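Local coordinates for cytoplasmic protein (Cryptococcus neoformans var. grubii serotype A, PDB 7LPO) that probably hydrolyses the beta-glucosidic bond of steryl glucosides, releasing glucose and the sterol, as a family 5 glycoside hydrolase, at residues A[89-94]-A[571-576]; A[581-584]-A[588-591]; A[98-103]-A[519-524]; A[130-135]-A[259-264]. One frame throughout, in Å; residues are numbered along the deposited sequence.

Contact 1. Residues A[89-94]-A[571-576]; sequences ARLKAW and WNYVPD
Tyr-573 alone meets Arg-90, Leu-91 and Trp-94 at the end of helix 83-93, and the chain just before it is unusual: a cis peptide bond joins Trp-571 to Asn-572, after which the backbone runs on to Tyr-573, which bonds through its backbone to Asn-42 of strand 35-43. With Tyr-573 CG trans to the amide nitrogen (chi1 -172°), the phenol ring is sent across to the helix. Leu-91 lays CD2 over one face of that ring, 3.8 Å from the centroid, a CH-pi contact set off toward the CD1 rim. At the CE1 corner Trp-94 CZ3 comes in obliquely, 3.7 Å away, the two side chains at about a right angle; the indole itself is tethered through NE1 to Ile-655 O. At the tip, Arg-90 NH1 donates to Tyr-573 OH over 2.8 Å; the hydroxyl oxygen lies almost in the guanidinium plane, and ring and guanidinium are only 22° apart. His-87 ND1 also bonds this hydroxyl, so two side chains of helix 83-93 hold it in a buried place. After Tyr-573, Val-574 N turns to Ser-591 OG. A tryptophan followed by a cis peptide at the end of the eighth barrel strand is a hallmark of TIM-barrel glycosidases related to family 5.

Contact 2. Residues A[581-584]-A[588-591]; sequences WGDN and EDLS
Asp-583 reaches across to 588-591 with both its backbone and its carboxylate. Its N donates to Glu-588 O at 2.8 Å, nearly straight. CG stands anti to the carbonyl carbon (chi1 -64°), which swings the carboxylate over the backbone amides beyond. There OD2 of Asp-583 receives Leu-590 N at 2.9 Å, the amide coming from above the carboxylate plane, while OD1 takes a weak, bent bond from Ser-591 N at 3.3 Å. Asn-577 ND2 adds a further bond to OD1. Behind this grip lies a type II' beta turn, closed by Asn-584 N to Trp-581 O (3.0 Å), in the long loop that follows the last barrel strand, 567-570; Gly-582 takes its positive-phi corner and sits against Glu-588 O and the side chain of Asp-589. The Asp-589 carboxyl group is swung opposite its N (chi1 -174°), leaving its OD1 3.9 Å from Asp-583 OD1. The likeness of charge is probably eased by Asn-577 ND2, which bonds both oxygens, and by the salt bridge from Asp-589 to Arg-660; Tyr-534 holds the other oxygen, OD2. One water donates to Trp-581 O and Glu-588 O. A second donates to Asp-583 OD2 and, at 2.8 Å, to Glu-588 OE1, and the glutamate bonds a bound tris molecule through that same OE1.

Contact 3. Residues A[98-103]-A[519-524]; sequences LLRYVF and VGEIGI
Arg-100 and Glu-521 form a buried salt bridge across the inside of the barrel: NH1 donates to OE2 over 3.0 Å with an N-H...O angle of 144°. The acceptor is approached on its anti side, slightly out of the carboxylate plane, and OE2 is itself tilted out of the guanidinium plane. The guanidinium and carboxylate are turned 55° against each other, so this is a single-pronged bridge and not a paired, side-on one. NH1 also lies 3.3 Å from Glu-521 CG, and farther back along the arginine, CD rests 3.4 Å from Gly-520 O. The arginine gets there by being stretched out: CG is anti to the backbone N (chi1 -177°) and the chain stays extended as far as NE.

The next shell fixes both partners. Asn-42 spans the contact, its OD1 bonded to Arg-100 NH1 and its ND2 to Gly-520 O, tying the arginine tip to the corner where the chain turns at Gly-520. Asp-267 makes a salt bridge to NE and Asn-270 bonds NH2, so every nitrogen of the guanidinium is held and its rotation is set. On the glutamate, OE1 faces the other way, toward Tyr-454 OH and the nitrogen of a bound tris molecule, while His-452 packs against both side chains. Glu-521 thus stands at the C-terminal end of the seventh barrel strand, with the second-strand arginine behind it. Its position is consistent with that of the nucleophile in family 5 glycosidases, and the bound tris probably marks the sugar-binding pocket.

Contact 4. Residues A[130-135]-A[259-264]; sequences KCKEWG and LDECVI
Lys-132 leaves the last turn of helix 118-133 and lies across the loop at Glu-261 and Cys-262. Its CB sits against Cys-262, 4.0 Å from CB of that cysteine and equally far from its SG, which points back toward the helix, turned opposite the amide nitrogen of Cys-262 (chi1 175°). CG of Lys-132 keeps the touch, again 4.0 Å from Cys-262 CB. The chain then runs on fully extended, away from the cysteine, until CE comes alongside the carboxylate of Glu-261, 3.5 Å from its OE1. At the tip, NZ is 3.8 Å from the same OE1, a long salt bridge, and the lysine and glutamate chains meet at about a right angle. Asp-257 offers NZ a second, likewise weak ion pair, so the ammonium group is probably held only loosely between the two acids. Much of the contact is therefore the aliphatic part of the lysine on the cysteine and the glutamate end, at a partly exposed edge.

The helix ends just after this lysine. Past Glu-133, Gly-135 with its positive phi ends the helical run in a Schellman motif. Opposite, a bond from Asp-260 N to Val-263 O (2.7 Å) holds the loop that carries Glu-261 and Cys-262; the latter's backbone pairs with Val-138. Helix 118-133 leads into strand 137-143, and the loop 259-262 leads into the parallel neighbour 263-267: this is the helix-to-strand end of the alternating beta-alpha units of a TIM barrel, away from the catalytic mouth.

How the contacts relate
From the N terminus, contact 1 opens on helix 83-93, contact 3 on the following strand 98-104 and contact 4 at the end of helix 118-133. They close in reverse order, at 259-264, 519-524 and 571-576, so the three nest without crossing. Contact 2 follows in series, a short local closure in the loop after strand 567-570. Contact 4 joins helix 118-133 to the start of strand 263-267, contact 3 links strands 98-104 and 518-522 across the barrel, and contact 1 ties helix 83-93 to the loop after strand 567-570. Asp-576 O bonds Asn-584 ND2, joining contacts 1 and 2; the centres of contacts 2 and 4 are about 27 Å apart.

Contact 1. Residues A[89-94]-A[571-576]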
loop_
_atom_site.group_PDB
_atom_site.type_symbol
_atom_site.label_atom_id
_atom_site.label_comp_id
_atom_site.label_asym_id
_atom_site.label_seq_id
_atom_site.Cartn_x
_atom_site.Cartn_y
_atom_site.Cartn_z
ATOM N N ALA A 89 20.944 5.351 4.801
ATOM C CA ALA A 89 21.698 5.069 6.016
ATOM C C ALA A 89 20.778 5.058 7.224
ATOM O O ALA A 89 20.869 4.170 8.080
ATOM C CB ALA A 89 22.807 6.104 6.203
ATOM N N ARG A 90 19.888 6.046 7.309
ATOM C CA ARG A 90 18.957 6.108 8.426
ATOM C C ARG A 90 18.088 4.861 8.465
ATOM O O ARG A 90 17.940 4.223 9.511
ATOM C CB ARG A 90 18.105 7.370 8.307
ATOM C CG ARG A 90 17.189 7.639 9.497
ATOM C CD ARG A 90 16.484 9.005 9.348
ATOM N NE ARG A 90 17.423 10.130 9.403
ATOM C CZ ARG A 90 17.703 10.939 8.383
ATOM N NH1 ARG A 90 17.120 10.776 7.198
ATOM N NH2 ARG A 90 18.563 11.928 8.558
ATOM N N LEU A 91 17.514 4.487 7.324
ATOM C CA LEU A 91 16.649 3.315 7.292
ATOM C C LEU A 91 17.417 2.060 7.688
ATOM O O LEU A 91 16.909 1.222 8.442
ATOM C CB LEU A 91 16.038 3.162 5.903
ATOM C CG LEU A 91 15.153 4.315 5.439
ATOM C CD1 LEU A 91 14.706 4.142 3.989
ATOM C CD2 LEU A 91 13.930 4.450 6.352
ATOM N N LYS A 92 18.655 1.921 7.211
ATOM C CA LYS A 92 19.438 0.742 7.574
ATOM C C LYS A 92 19.795 0.748 9.057
ATOM O O LYS A 92 19.738 -0.294 9.722
ATOM C CB LYS A 92 20.706 0.664 6.722
ATOM C CG LYS A 92 21.244 -0.757 6.560
ATOM C CD LYS A 92 20.408 -1.527 5.544
ATOM C CE LYS A 92 20.881 -2.963 5.380
ATOM N NZ LYS A 92 19.955 -3.935 6.030
ATOM N N ALA A 93 20.159 1.916 9.594
ATOM C CA ALA A 93 20.502 2.025 11.009
ATOM C C ALA A 93 19.314 1.717 11.914
ATOM O O ALA A 93 19.513 1.332 13.072
ATOM C CB ALA A 93 21.042 3.429 11.308
ATOM N N TRP A 94 18.089 1.892 11.416
ATOM C CA TRP A 94 16.882 1.529 12.142
ATOM C C TRP A 94 16.589 0.041 12.062
ATOM O O TRP A 94 15.560 -0.402 12.589
ATOM C CB TRP A 94 15.680 2.308 11.606
ATOM C CG TRP A 94 15.595 3.741 12.051
ATOM C CD1 TRP A 94 16.172 4.298 13.162
ATOM C CD2 TRP A 94 14.873 4.793 11.404
ATOM N NE1 TRP A 94 15.850 5.639 13.239
ATOM C CE2 TRP A 94 15.063 5.965 12.166
ATOM C CE3 TRP A 94 14.078 4.859 10.254
ATOM C CZ2 TRP A 94 14.497 7.182 11.809
ATOM C CZ3 TRP A 94 13.520 6.086 9.895
ATOM C CH2 TRP A 94 13.728 7.221 10.675
ATOM N N TRP A 571 4.044 2.012 5.960
ATOM C CA TRP A 571 3.675 3.187 5.174
ATOM C C TRP A 571 3.758 4.412 6.084
ATOM O O TRP A 571 2.999 4.502 7.055
ATOM C CB TRP A 571 2.259 3.057 4.591
ATOM C CG TRP A 571 1.963 4.183 3.640
ATOM C CD1 TRP A 571 1.475 5.419 3.952
ATOM C CD2 TRP A 571 2.192 4.190 2.223
ATOM N NE1 TRP A 571 1.397 6.199 2.819
ATOM C CE2 TRP A 571 1.831 5.469 1.745
ATOM C CE3 TRP A 571 2.670 3.240 1.318
ATOM C CZ2 TRP A 571 1.918 5.815 0.397
ATOM C CZ3 TRP A 571 2.764 3.583 -0.018
ATOM C CH2 TRP A 571 2.391 4.861 -0.468
ATOM N N ASN A 572 4.666 5.353 5.794
ATOM C CA ASN A 572 5.703 5.275 4.770
ATOM C C ASN A 572 6.867 6.190 5.219
ATOM O O ASN A 572 6.874 6.705 6.340
ATOM C CB ASN A 572 5.182 5.690 3.399
ATOM C CG ASN A 572 4.615 7.093 3.381
ATOM O OD1 ASN A 572 4.192 7.647 4.407
ATOM N ND2 ASN A 572 4.589 7.670 2.200
ATOM N N TYR A 573 7.843 6.387 4.340
ATOM C CA TYR A 573 8.985 7.269 4.570
ATOM C C TYR A 573 8.984 8.320 3.466
ATOM O O TYR A 573 9.111 7.982 2.285
ATOM C CB TYR A 573 10.284 6.463 4.575
ATOM C CG TYR A 573 11.513 7.221 4.998
ATOM C CD1 TYR A 573 11.872 7.313 6.340
ATOM C CD2 TYR A 573 12.333 7.833 4.049
ATOM C CE1 TYR A 573 13.014 8.008 6.727
ATOM C CE2 TYR A 573 13.471 8.517 4.418
ATOM C CZ TYR A 573 13.815 8.601 5.760
ATOM O OH TYR A 573 14.952 9.299 6.125
ATOM N N VAL A 574 8.825 9.580 3.842
ATOM C CA VAL A 574 8.647 10.648 2.865
ATOM C C VAL A 574 9.677 11.741 3.113
ATOM O O VAL A 574 9.477 12.580 4.008
ATOM C CB VAL A 574 7.226 11.227 2.929
ATOM C CG1 VAL A 574 7.018 12.271 1.851
ATOM C CG2 VAL A 574 6.183 10.113 2.820
ATOM N N PRO A 575 10.756 11.795 2.328
ATOM C CA PRO A 575 11.788 12.823 2.566
ATOM C C PRO A 575 11.289 14.261 2.611
ATOM O O PRO A 575 11.896 15.078 3.316
ATOM C CB PRO A 575 12.760 12.612 1.397
ATOM C CG PRO A 575 12.645 11.112 1.100
ATOM C CD PRO A 575 11.180 10.789 1.329
ATOM N N ASP A 576 10.213 14.610 1.905
ATOM C CA ASP A 576 9.769 16.000 1.845
ATOM C C ASP A 576 8.492 16.246 2.648
ATOM O O ASP A 576 7.817 17.258 2.437
ATOM C CB ASP A 576 9.582 16.441 0.390
ATOM C CG ASP A 576 8.465 15.689 -0.319
ATOM O OD1 ASP A 576 7.835 14.803 0.300
ATOM O OD2 ASP A 576 8.218 15.983 -1.508
#

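Contact 2. Residues A[581-584]-A[588-591]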
loop_
_atom_site.group_PDB
_atom_site.type_symbol
_atom_site.label_atom_id
_atom_site.label_comp_id
_atom_site.label_asym_id
_atom_site.label_seq_id
_atom_site.Cartn_x
_atom_site.Cartn_y
_atom_site.Cartn_z
ATOM N N TRP A 581 1.554 20.466 5.267
ATOM C CA TRP A 581 0.859 19.676 4.255
ATOM C C TRP A 581 1.071 18.175 4.404
ATOM O O TRP A 581 0.626 17.406 3.542
ATOM C CB TRP A 581 1.288 20.127 2.857
ATOM C CG TRP A 581 0.967 21.543 2.598
ATOM C CD1 TRP A 581 1.840 22.587 2.570
ATOM C CD2 TRP A 581 -0.327 22.094 2.342
ATOM N NE1 TRP A 581 1.174 23.747 2.305
ATOM C CE2 TRP A 581 -0.158 23.475 2.156
ATOM C CE3 TRP A 581 -1.611 21.552 2.244
ATOM C CZ2 TRP A 581 -1.222 24.325 1.880
ATOM C CZ3 TRP A 581 -2.659 22.386 1.973
ATOM C CH2 TRP A 581 -2.463 23.766 1.804
ATOM N N GLY A 582 1.732 17.738 5.468
ATOM C CA GLY A 582 1.921 16.314 5.673
ATOM C C GLY A 582 2.777 15.710 4.578
ATOM O O GLY A 582 3.789 16.287 4.153
ATOM N N ASP A 583 2.347 14.531 4.094
ATOM C CA ASP A 583 3.028 13.840 3.010
ATOM C C ASP A 583 2.782 14.512 1.639
ATOM O O ASP A 583 3.227 13.936 0.647
ATOM C CB ASP A 583 2.587 12.372 2.932
ATOM C CG ASP A 583 2.962 11.558 4.173
ATOM O OD1 ASP A 583 3.828 11.986 4.973
ATOM O OD2 ASP A 583 2.377 10.464 4.340
ATOM N N ASN A 584 2.092 15.656 1.610
ATOM C CA ASN A 584 1.791 16.383 0.378
ATOM C C ASN A 584 0.830 15.602 -0.508
ATOM O O ASN A 584 0.921 15.657 -1.738
ATOM C CB ASN A 584 3.063 16.721 -0.405
ATOM C CG ASN A 584 4.004 17.596 0.377
ATOM O OD1 ASN A 584 3.667 18.726 0.712
ATOM N ND2 ASN A 584 5.185 17.073 0.695
ATOM N N GLU A 588 -2.895 13.358 4.112
ATOM C CA GLU A 588 -2.274 12.273 4.857
ATOM C C GLU A 588 -0.904 12.687 5.376
ATOM O O GLU A 588 -0.176 13.460 4.744
ATOM C CB GLU A 588 -2.134 11.032 3.984
ATOM C CG GLU A 588 -3.459 10.381 3.673
ATOM C CD GLU A 588 -3.316 8.952 3.205
ATOM O OE1 GLU A 588 -2.172 8.498 2.988
ATOM O OE2 GLU A 588 -4.357 8.291 3.033
ATOM N N ASP A 589 -0.545 12.145 6.540
ATOM C CA ASP A 589 0.741 12.465 7.157
ATOM C C ASP A 589 1.184 11.212 7.917
ATOM O O ASP A 589 1.018 11.090 9.132
ATOM C CB ASP A 589 0.645 13.685 8.074
ATOM C CG ASP A 589 1.995 14.119 8.623
ATOM O OD1 ASP A 589 2.970 13.347 8.525
ATOM O OD2 ASP A 589 2.075 15.242 9.161
ATOM N N LEU A 590 1.766 10.270 7.179
ATOM C CA LEU A 590 2.145 8.983 7.740
ATOM C C LEU A 590 3.644 8.750 7.691
ATOM O O LEU A 590 4.090 7.639 7.983
ATOM C CB LEU A 590 1.420 7.848 7.009
ATOM C CG LEU A 590 -0.024 7.597 7.449
ATOM C CD1 LEU A 590 -0.983 8.441 6.637
ATOM C CD2 LEU A 590 -0.395 6.112 7.317
ATOM N N SER A 591 4.429 9.765 7.334
ATOM C CA SER A 591 5.874 9.604 7.272
ATOM C C SER A 591 6.475 9.438 8.663
ATOM O O SER A 591 6.120 10.150 9.609
ATOM C CB SER A 591 6.521 10.802 6.583
ATOM O OG SER A 591 7.925 10.623 6.488
HETATM O O HOH W 1 -0.915 15.325 2.844
HETATM O O HOH W 2 0.552 8.956 2.789
#

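Contact 3. Residues A[98-103]-A[519-524]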
loop_
_atom_site.group_PDB
_atom_site.type_symbol
_atom_site.label_atom_id
_atom_site.label_comp_id
_atom_site.label_asym_id
_atom_site.label_seq_id
_atom_site.Cartn_x
_atom_site.Cartn_y
_atom_site.Cartn_z
ATOM N N LEU A 98 14.309 -4.022 4.065
ATOM C CA LEU A 98 13.302 -4.191 3.030
ATOM C C LEU A 98 12.763 -2.834 2.611
ATOM O O LEU A 98 12.591 -1.934 3.438
ATOM C CB LEU A 98 12.148 -5.073 3.523
ATOM C CG LEU A 98 10.921 -5.228 2.624
ATOM C CD1 LEU A 98 11.214 -6.193 1.502
ATOM C CD2 LEU A 98 9.731 -5.705 3.450
ATOM N N LEU A 99 12.504 -2.698 1.318
ATOM C CA LEU A 99 11.888 -1.507 0.754
ATOM C C LEU A 99 10.827 -1.965 -0.229
ATOM O O LEU A 99 11.110 -2.810 -1.080
ATOM C CB LEU A 99 12.909 -0.617 0.038
ATOM C CG LEU A 99 14.061 -0.064 0.869
ATOM C CD1 LEU A 99 15.104 0.530 -0.059
ATOM C CD2 LEU A 99 13.576 0.961 1.864
ATOM N N ARG A 100 9.607 -1.451 -0.076
ATOM C CA ARG A 100 8.567 -1.581 -1.087
ATOM C C ARG A 100 8.674 -0.337 -1.955
ATOM O O ARG A 100 8.442 0.779 -1.477
ATOM C CB ARG A 100 7.192 -1.712 -0.445
ATOM C CG ARG A 100 6.069 -1.927 -1.453
ATOM C CD ARG A 100 4.850 -2.441 -0.745
ATOM N NE ARG A 100 3.683 -2.580 -1.606
ATOM C CZ ARG A 100 2.699 -1.690 -1.687
ATOM N NH1 ARG A 100 2.742 -0.560 -0.981
ATOM N NH2 ARG A 100 1.665 -1.932 -2.477
ATOM N N TYR A 101 9.084 -0.518 -3.209
ATOM C CA TYR A 101 9.454 0.608 -4.056
ATOM C C TYR A 101 8.254 1.068 -4.871
ATOM O O TYR A 101 7.725 0.310 -5.685
ATOM C CB TYR A 101 10.620 0.248 -4.977
ATOM C CG TYR A 101 11.101 1.462 -5.722
ATOM C CD1 TYR A 101 10.479 1.873 -6.895
ATOM C CD2 TYR A 101 12.142 2.241 -5.221
ATOM C CE1 TYR A 101 10.898 3.014 -7.567
ATOM C CE2 TYR A 101 12.569 3.382 -5.892
ATOM C CZ TYR A 101 11.943 3.757 -7.063
ATOM O OH TYR A 101 12.352 4.896 -7.727
ATOM N N VAL A 102 7.871 2.324 -4.687
ATOM C CA VAL A 102 6.650 2.876 -5.264
ATOM C C VAL A 102 6.964 3.555 -6.592
ATOM O O VAL A 102 7.837 4.425 -6.664
ATOM C CB VAL A 102 5.998 3.870 -4.287
ATOM C CG1 VAL A 102 4.786 4.523 -4.915
ATOM C CG2 VAL A 102 5.627 3.187 -2.979
ATOM N N PHE A 103 6.245 3.158 -7.645
ATOM C CA PHE A 103 6.262 3.852 -8.924
ATOM C C PHE A 103 4.845 3.853 -9.481
ATOM O O PHE A 103 4.015 3.015 -9.124
ATOM C CB PHE A 103 7.243 3.216 -9.926
ATOM C CG PHE A 103 6.826 1.864 -10.408
ATOM C CD1 PHE A 103 7.132 0.730 -9.673
ATOM C CD2 PHE A 103 6.123 1.721 -11.584
ATOM C CE1 PHE A 103 6.749 -0.521 -10.098
ATOM C CE2 PHE A 103 5.737 0.469 -12.024
ATOM C CZ PHE A 103 6.050 -0.654 -11.280
ATOM N N VAL A 519 3.072 -7.949 5.237
ATOM C CA VAL A 519 2.081 -6.880 5.307
ATOM C C VAL A 519 2.649 -5.708 4.515
ATOM O O VAL A 519 3.481 -4.946 5.014
ATOM C CB VAL A 519 1.746 -6.488 6.747
ATOM C CG1 VAL A 519 0.719 -5.375 6.745
ATOM C CG2 VAL A 519 1.233 -7.701 7.530
ATOM N N GLY A 520 2.202 -5.566 3.266
ATOM C CA GLY A 520 2.835 -4.621 2.359
ATOM C C GLY A 520 2.664 -3.169 2.746
ATOM O O GLY A 520 3.469 -2.330 2.330
ATOM N N GLU A 521 1.614 -2.848 3.485
ATOM C CA GLU A 521 1.429 -1.515 4.036
ATOM C C GLU A 521 0.833 -1.621 5.430
ATOM O O GLU A 521 -0.116 -2.380 5.653
ATOM C CB GLU A 521 0.497 -0.651 3.182
ATOM C CG GLU A 521 0.969 -0.352 1.788
ATOM C CD GLU A 521 0.067 0.668 1.085
ATOM O OE1 GLU A 521 -0.719 1.360 1.780
ATOM O OE2 GLU A 521 0.138 0.758 -0.161
ATOM N N ILE A 522 1.372 -0.829 6.353
ATOM C CA ILE A 522 0.819 -0.681 7.696
ATOM C C ILE A 522 1.402 0.599 8.270
ATOM O O ILE A 522 2.562 0.931 8.004
ATOM C CB ILE A 522 1.126 -1.917 8.579
ATOM C CG1 ILE A 522 0.561 -1.733 9.994
ATOM C CG2 ILE A 522 2.617 -2.194 8.654
ATOM C CD1 ILE A 522 0.447 -3.025 10.770
ATOM N N GLY A 523 0.582 1.348 9.006
ATOM C CA GLY A 523 1.049 2.617 9.547
ATOM C C GLY A 523 -0.040 3.363 10.287
ATOM O O GLY A 523 -1.173 2.894 10.409
ATOM N N ILE A 524 0.328 4.547 10.775
ATOM C CA ILE A 524 -0.569 5.389 11.573
ATOM C C ILE A 524 -0.377 6.845 11.181
ATOM O O ILE A 524 0.667 7.229 10.638
ATOM C CB ILE A 524 -0.331 5.234 13.092
ATOM C CG1 ILE A 524 1.120 5.572 13.447
ATOM C CG2 ILE A 524 -0.641 3.810 13.559
ATOM C CD1 ILE A 524 1.333 6.952 14.043
#

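Contact 4. Residues A[130-135]-A[259-264]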
loop_
_atom_site.group_PDB
_atom_site.type_symbol
_atom_site.label_atom_id
_atom_site.label_comp_id
_atom_site.label_asym_id
_atom_site.label_seq_id
_atom_site.Cartn_x
_atom_site.Cartn_y
_atom_site.Cartn_z
ATOM N N LYS A 130 21.638 2.050 -5.578
ATOM C CA LYS A 130 22.025 2.526 -4.251
ATOM C C LYS A 130 21.375 1.697 -3.150
ATOM O O LYS A 130 22.010 1.410 -2.128
ATOM C CB LYS A 130 21.662 4.000 -4.089
ATOM C CG LYS A 130 22.638 4.940 -4.771
ATOM C CD LYS A 130 22.439 6.382 -4.331
ATOM C CE LYS A 130 23.704 7.202 -4.543
ATOM N NZ LYS A 130 24.858 6.676 -3.753
ATOM N N CYS A 131 20.109 1.305 -3.325
ATOM C CA CYS A 131 19.495 0.398 -2.356
ATOM C C CYS A 131 20.314 -0.879 -2.217
ATOM O O CYS A 131 20.503 -1.391 -1.108
ATOM C CB CYS A 131 18.063 0.065 -2.765
ATOM S SG CYS A 131 16.979 1.517 -2.840
ATOM N N LYS A 132 20.823 -1.400 -3.333
ATOM C CA LYS A 132 21.623 -2.620 -3.278
ATOM C C LYS A 132 22.938 -2.386 -2.546
ATOM O O LYS A 132 23.366 -3.223 -1.745
ATOM C CB LYS A 132 21.879 -3.132 -4.693
ATOM C CG LYS A 132 22.617 -4.457 -4.764
ATOM C CD LYS A 132 22.939 -4.799 -6.212
ATOM C CE LYS A 132 23.842 -6.017 -6.302
ATOM N NZ LYS A 132 24.677 -5.956 -7.538
ATOM N N GLU A 133 23.588 -1.252 -2.807
ATOM C CA GLU A 133 24.828 -0.936 -2.109
ATOM C C GLU A 133 24.619 -0.911 -0.602
ATOM O O GLU A 133 25.506 -1.307 0.161
ATOM C CB GLU A 133 25.376 0.409 -2.589
ATOM C CG GLU A 133 26.099 0.350 -3.920
ATOM C CD GLU A 133 26.164 1.704 -4.607
ATOM O OE1 GLU A 133 25.932 1.762 -5.839
ATOM O OE2 GLU A 133 26.439 2.712 -3.916
ATOM N N TRP A 134 23.456 -0.451 -0.151
ATOM C CA TRP A 134 23.159 -0.394 1.274
ATOM C C TRP A 134 22.578 -1.691 1.821
ATOM O O TRP A 134 22.234 -1.747 3.004
ATOM C CB TRP A 134 22.197 0.757 1.560
ATOM C CG TRP A 134 22.873 2.083 1.566
ATOM C CD1 TRP A 134 22.950 2.963 0.533
ATOM C CD2 TRP A 134 23.576 2.685 2.662
ATOM N NE1 TRP A 134 23.663 4.077 0.911
ATOM C CE2 TRP A 134 24.049 3.934 2.217
ATOM C CE3 TRP A 134 23.844 2.294 3.975
ATOM C CZ2 TRP A 134 24.783 4.787 3.035
ATOM C CZ3 TRP A 134 24.564 3.144 4.786
ATOM C CH2 TRP A 134 25.029 4.375 4.314
ATOM N N GLY A 135 22.446 -2.724 0.999
ATOM C CA GLY A 135 22.040 -4.024 1.488
ATOM C C GLY A 135 20.555 -4.251 1.619
ATOM O O GLY A 135 20.149 -5.134 2.383
ATOM N N LEU A 259 18.545 -8.156 -10.036
ATOM C CA LEU A 259 17.477 -9.130 -9.890
ATOM C C LEU A 259 17.849 -10.178 -8.851
ATOM O O LEU A 259 18.981 -10.667 -8.820
ATOM C CB LEU A 259 17.184 -9.792 -11.227
ATOM C CG LEU A 259 16.590 -8.902 -12.318
ATOM C CD1 LEU A 259 16.294 -9.761 -13.546
ATOM C CD2 LEU A 259 15.343 -8.184 -11.872
ATOM N N ASP A 260 16.889 -10.482 -7.969
ATOM C CA ASP A 260 16.989 -11.563 -6.990
ATOM C C ASP A 260 17.914 -11.241 -5.821
ATOM O O ASP A 260 17.577 -11.537 -4.669
ATOM C CB ASP A 260 17.424 -12.855 -7.692
ATOM C CG ASP A 260 16.477 -13.243 -8.817
ATOM O OD1 ASP A 260 15.248 -13.097 -8.617
ATOM O OD2 ASP A 260 16.949 -13.672 -9.899
ATOM N N GLU A 261 19.068 -10.633 -6.097
ATOM C CA GLU A 261 19.940 -10.193 -5.016
ATOM C C GLU A 261 19.371 -8.962 -4.323
ATOM O O GLU A 261 19.477 -8.824 -3.098
ATOM C CB GLU A 261 21.338 -9.903 -5.554
ATOM C CG GLU A 261 22.305 -9.367 -4.503
ATOM C CD GLU A 261 23.744 -9.294 -4.999
ATOM O OE1 GLU A 261 23.980 -9.478 -6.220
ATOM O OE2 GLU A 261 24.642 -9.049 -4.166
ATOM N N CYS A 262 18.777 -8.048 -5.090
ATOM C CA CYS A 262 18.144 -6.862 -4.520
ATOM C C CYS A 262 16.647 -6.872 -4.795
ATOM O O CYS A 262 15.856 -6.982 -3.852
ATOM C CB CYS A 262 18.805 -5.601 -5.073
ATOM S SG CYS A 262 18.006 -4.075 -4.557
ATOM N N VAL A 263 16.234 -6.777 -6.059
ATOM C CA VAL A 263 14.824 -6.784 -6.435
ATOM C C VAL A 263 14.368 -8.238 -6.401
ATOM O O VAL A 263 14.669 -9.014 -7.303
ATOM C CB VAL A 263 14.599 -6.153 -7.809
ATOM C CG1 VAL A 263 13.136 -6.277 -8.214
ATOM C CG2 VAL A 263 15.053 -4.704 -7.798
ATOM N N ILE A 264 13.645 -8.620 -5.353
ATOM C CA ILE A 264 13.295 -10.023 -5.193
ATOM C C ILE A 264 11.963 -10.395 -5.829
ATOM O O ILE A 264 11.701 -11.587 -6.030
ATOM C CB ILE A 264 13.287 -10.402 -3.703
ATOM C CG1 ILE A 264 12.187 -9.655 -2.944
ATOM C CG2 ILE A 264 14.643 -10.102 -3.085
ATOM C CD1 ILE A 264 12.108 -10.032 -1.440
#